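Luciferase-like enzymeAMP-CoA-ligase (Zophobas atratus, PDB 4W8O) probably activates carboxylic acids with ATP as an AMP-CoA ligase, being a luciferase-like member of the ANL superfamily from a nonluminescent beetle. Local coordinates at residues 299-303 and 304-308; 307-310 and 311-315. All coordinates share one frame; numbering follows the deposited sequence.

How the contacts relate
Both contacts are local and follow each other along a single passage of the chain, with neither nested in nor crossing the other. Leaving strand 293-297, the chain reaches contact 1, where the loop 299-303 turns into helix 303-312 and the first helical turn closes. Contact 2 takes over at Lys307 and Lys308, which the two share, and closes the final turn before the chain leaves toward strand 317-324. Their centres lie about 11 Å apart, and they touch where Met301 CE meets Leu309 CD1 at 3.6 Å. Together they form the two ends of the helix in one beta-alpha-beta unit, packed beside helix 274-278.

Contact 1: residues 299-303 and 304-308; sequences TPMST and DQYKK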
# COMPACT_ATOMS: atom_id res chain seq x y z
N THR A 299 -14.16 -4.94 2.42
CA THR A 299 -15.60 -5.08 2.57
C THR A 299 -15.82 -6.55 2.91
O THR A 299 -14.90 -7.35 2.75
CB THR A 299 -16.36 -4.66 1.28
OG1 THR A 299 -15.87 -5.41 0.17
CG2 THR A 299 -16.17 -3.17 1.01
N PRO A 300 -17.02 -6.93 3.39
CA PRO A 300 -17.22 -8.32 3.81
C PRO A 300 -17.34 -9.31 2.66
O PRO A 300 -17.84 -8.96 1.59
CB PRO A 300 -18.52 -8.25 4.61
CG PRO A 300 -19.26 -7.10 4.03
CD PRO A 300 -18.21 -6.10 3.64
N MET A 301 -16.89 -10.55 2.88
CA MET A 301 -17.05 -11.62 1.90
C MET A 301 -17.95 -12.73 2.42
O MET A 301 -17.74 -13.25 3.51
CB MET A 301 -15.70 -12.23 1.53
CG MET A 301 -15.84 -13.37 0.53
SD MET A 301 -14.29 -13.96 -0.13
CE MET A 301 -13.87 -12.61 -1.24
N SER A 302 -18.94 -13.11 1.61
CA SER A 302 -19.86 -14.18 1.95
C SER A 302 -19.15 -15.53 1.94
O SER A 302 -18.22 -15.75 1.16
CB SER A 302 -21.03 -14.23 0.96
OG SER A 302 -20.67 -14.97 -0.20
N THR A 303 -19.62 -16.43 2.79
CA THR A 303 -19.06 -17.78 2.90
C THR A 303 -19.17 -18.59 1.61
O THR A 303 -18.27 -19.36 1.28
CB THR A 303 -19.77 -18.56 4.01
OG1 THR A 303 -19.75 -17.80 5.23
CG2 THR A 303 -19.08 -19.88 4.25
N ASP A 304 -20.28 -18.44 0.90
CA ASP A 304 -20.44 -19.12 -0.39
C ASP A 304 -19.42 -18.63 -1.42
O ASP A 304 -18.86 -19.43 -2.16
CB ASP A 304 -21.86 -19.00 -0.95
CG ASP A 304 -22.76 -20.13 -0.47
OD1 ASP A 304 -22.46 -20.70 0.60
OD2 ASP A 304 -23.75 -20.45 -1.15
N GLN A 305 -19.19 -17.33 -1.46
CA GLN A 305 -18.20 -16.79 -2.38
C GLN A 305 -16.80 -17.24 -1.99
O GLN A 305 -15.99 -17.61 -2.85
CB GLN A 305 -18.28 -15.26 -2.42
CG GLN A 305 -17.34 -14.60 -3.43
CD GLN A 305 -17.58 -15.06 -4.85
OE1 GLN A 305 -18.54 -15.77 -5.14
NE2 GLN A 305 -16.69 -14.66 -5.76
N TYR A 306 -16.53 -17.19 -0.69
CA TYR A 306 -15.26 -17.67 -0.16
C TYR A 306 -15.02 -19.11 -0.61
O TYR A 306 -13.96 -19.42 -1.16
CB TYR A 306 -15.24 -17.56 1.38
CG TYR A 306 -13.91 -17.95 1.96
CD1 TYR A 306 -13.63 -19.28 2.25
CD2 TYR A 306 -12.92 -17.01 2.18
CE1 TYR A 306 -12.40 -19.66 2.75
CE2 TYR A 306 -11.68 -17.37 2.69
CZ TYR A 306 -11.43 -18.70 2.97
OH TYR A 306 -10.21 -19.07 3.48
N LYS A 307 -16.01 -19.97 -0.41
CA LYS A 307 -15.91 -21.37 -0.83
C LYS A 307 -15.69 -21.51 -2.33
O LYS A 307 -14.83 -22.27 -2.76
CB LYS A 307 -17.16 -22.15 -0.44
CG LYS A 307 -17.21 -22.56 1.02
CD LYS A 307 -18.27 -23.62 1.26
CE LYS A 307 -18.24 -24.13 2.69
NZ LYS A 307 -18.58 -23.06 3.67
N LYS A 308 -16.48 -20.78 -3.12
CA LYS A 308 -16.36 -20.83 -4.58
C LYS A 308 -14.94 -20.47 -5.01
O LYS A 308 -14.41 -21.07 -5.94
CB LYS A 308 -17.38 -19.90 -5.26
CG LYS A 308 -18.80 -20.45 -5.30
CD LYS A 308 -19.68 -19.63 -6.24
CE LYS A 308 -21.11 -20.15 -6.30
NZ LYS A 308 -22.07 -19.33 -5.51
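The backbone winds from the loop into helix 303-312 here, its first turn closed by Tyr306 N donating to Ser302 O at 2.9 Å and Lys307 N donating to Thr303 O at 2.9 Å. Ser302 is the N-cap. Its hydroxyl is folded over its own main chain, between backbone N and carbonyl carbon (chi1 84°), which brings OG to the amide of Gln305, where it accepts from Gln305 N at 3.1 Å. The bond is fairly straight, with 159° at the hydrogen, and it gives an amide of the first turn a side-chain acceptor. The same oxygen rests 3.3 Å from Gln305 CB.

Met301, one residue before the cap, extends forward along the first turn with a chain that bends only at its last torsion. Its sulfur packs against the start of the Tyr306 side chain, with SD 4.0 Å from CB, and then comes beside the ring. SD lies 5.3 Å from the centroid of the Tyr306 ring and 76° off its normal, a Met-aromatic contact made at the edge, near CD2, rather than over a face. On another side of the turn Thr303 and Lys307 run side by side. The bend at the end of the lysine chain carries NZ to 3.3 Å from Thr303 CG2, so the methyl group borders the ammonium.

Beyond the turn, the polar ends of two helix residues tie it to its surroundings. Gln305 NE2 is hydrogen-bonded to Thr274 OG1 and Thr278 OG1 of the neighbouring helix 274-278, on which Met301 and Ser302 also pack. Tyr306 OH is hydrogen-bonded to Val318 O, joining the start of the helix to strand 317-324, the next strand of the beta-alpha-beta unit.

Contact 2: residues 307-310 and 311-315; sequences KKLT and QLFPK
Two torsions gather side chains around the carbonyl oxygen of Lys307: Gln311 keeps CG beside its own backbone N (chi1 -64°), and Thr310 tucks OG1 between its backbone N and carbonyl carbon (chi1 57°). The Thr310 hydroxyl thus turns back toward the preceding turn and donates to Lys307 O at 2.6 Å. It approaches from one side of the oxygen, with a C=O...donor angle of 124°, whereas Gln311 N, 3.1 Å from the same Lys307 O, comes in almost straight down the carbonyl bond. Two donors therefore hold this one acceptor, and the threonine is fixed against the last turn of the helix.

Gln311 then runs on as an extended chain alongside the preceding turn. Its CG lies 3.4 Å from Lys307 O, and farther out OE1 comes to 3.7 Å from Lys308 CA, so the aliphatic part and the amide both skirt the helix surface.

The run of helical bonds continues with Leu312 N donating to Lys308 O and ends with Phe313 N donating to Leu309 O at 3.0 Å. Phe313 is the first residue to leave helical backbone angles, and Pro314, lacking an amide hydrogen, cannot prolong the N-H series. Instead, Pro314 CA makes a CH...O contact with Thr310 O at 3.4 Å. The Phe313 ring has Leu312 CG 3.9 Å above its plane, centred over one face.

This is the C-terminal end of the helix in a beta-alpha-beta unit, between strands 293-297 and 317-324. One side of it is buried: Leu309 packs on helix 274-278 and, with Phe313, on Leu294 of strand 293-297. The Phe313 ring also meets that of Phe291 and reaches Leu256 and Ile259 of helix 252-262, while Pro314 and Lys315 stay on the surface.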
# COMPACT_ATOMS: atom_id res chain seq x y z
N LYS A 307 -16.01 -19.97 -0.41
CA LYS A 307 -15.91 -21.37 -0.83
C LYS A 307 -15.69 -21.51 -2.33
O LYS A 307 -14.83 -22.27 -2.76
CB LYS A 307 -17.16 -22.15 -0.44
CG LYS A 307 -17.21 -22.56 1.02
CD LYS A 307 -18.27 -23.62 1.26
CE LYS A 307 -18.24 -24.13 2.69
NZ LYS A 307 -18.58 -23.06 3.67
N LYS A 308 -16.48 -20.78 -3.12
CA LYS A 308 -16.36 -20.83 -4.58
C LYS A 308 -14.94 -20.47 -5.01
O LYS A 308 -14.41 -21.07 -5.94
CB LYS A 308 -17.38 -19.90 -5.26
CG LYS A 308 -18.80 -20.45 -5.30
CD LYS A 308 -19.68 -19.63 -6.24
CE LYS A 308 -21.11 -20.15 -6.30
NZ LYS A 308 -22.07 -19.33 -5.51
N LEU A 309 -14.34 -19.49 -4.34
CA LEU A 309 -12.97 -19.08 -4.65
C LEU A 309 -11.94 -20.18 -4.36
O LEU A 309 -11.00 -20.35 -5.13
CB LEU A 309 -12.60 -17.79 -3.91
CG LEU A 309 -13.25 -16.53 -4.47
CD1 LEU A 309 -13.11 -15.36 -3.50
CD2 LEU A 309 -12.67 -16.17 -5.84
N THR A 310 -12.12 -20.92 -3.26
CA THR A 310 -11.19 -22.01 -2.94
C THR A 310 -11.33 -23.15 -3.96
O THR A 310 -10.36 -23.84 -4.25
CB THR A 310 -11.41 -22.58 -1.52
OG1 THR A 310 -12.76 -23.03 -1.40
CG2 THR A 310 -11.13 -21.54 -0.47
N GLN A 311 -12.54 -23.34 -4.48
CA GLN A 311 -12.77 -24.33 -5.54
C GLN A 311 -12.13 -23.89 -6.85
O GLN A 311 -11.52 -24.70 -7.55
CB GLN A 311 -14.26 -24.56 -5.74
CG GLN A 311 -14.97 -25.16 -4.54
CD GLN A 311 -16.46 -25.28 -4.76
OE1 GLN A 311 -17.24 -24.39 -4.40
NE2 GLN A 311 -16.87 -26.38 -5.39
N LEU A 312 -12.25 -22.61 -7.19
CA LEU A 312 -11.65 -22.08 -8.40
C LEU A 312 -10.12 -22.22 -8.36
O LEU A 312 -9.48 -22.54 -9.37
CB LEU A 312 -12.03 -20.61 -8.58
CG LEU A 312 -11.45 -19.87 -9.79
CD1 LEU A 312 -11.73 -20.64 -11.07
CD2 LEU A 312 -12.01 -18.46 -9.87
N PHE A 313 -9.54 -22.00 -7.18
CA PHE A 313 -8.10 -22.07 -6.96
C PHE A 313 -7.79 -23.14 -5.93
O PHE A 313 -7.56 -22.83 -4.76
CB PHE A 313 -7.58 -20.72 -6.46
CG PHE A 313 -7.84 -19.58 -7.38
CD1 PHE A 313 -7.17 -19.48 -8.59
CD2 PHE A 313 -8.75 -18.59 -7.04
CE1 PHE A 313 -7.40 -18.42 -9.45
CE2 PHE A 313 -8.99 -17.53 -7.89
CZ PHE A 313 -8.32 -17.44 -9.10
N PRO A 314 -7.78 -24.42 -6.36
CA PRO A 314 -7.64 -25.53 -5.41
C PRO A 314 -6.27 -25.62 -4.71
O PRO A 314 -6.20 -26.09 -3.59
CB PRO A 314 -7.91 -26.77 -6.27
CG PRO A 314 -7.57 -26.36 -7.66
CD PRO A 314 -7.86 -24.89 -7.75
N LYS A 315 -5.20 -25.15 -5.37
CA LYS A 315 -3.87 -25.13 -4.75
C LYS A 315 -3.60 -23.86 -3.92
O LYS A 315 -2.53 -23.72 -3.33
CB LYS A 315 -2.76 -25.29 -5.81
CG LYS A 315 -2.48 -26.73 -6.24
CD LYS A 315 -3.46 -27.22 -7.30
CE LYS A 315 -3.19 -28.65 -7.73
NZ LYS A 315 -1.86 -28.81 -8.37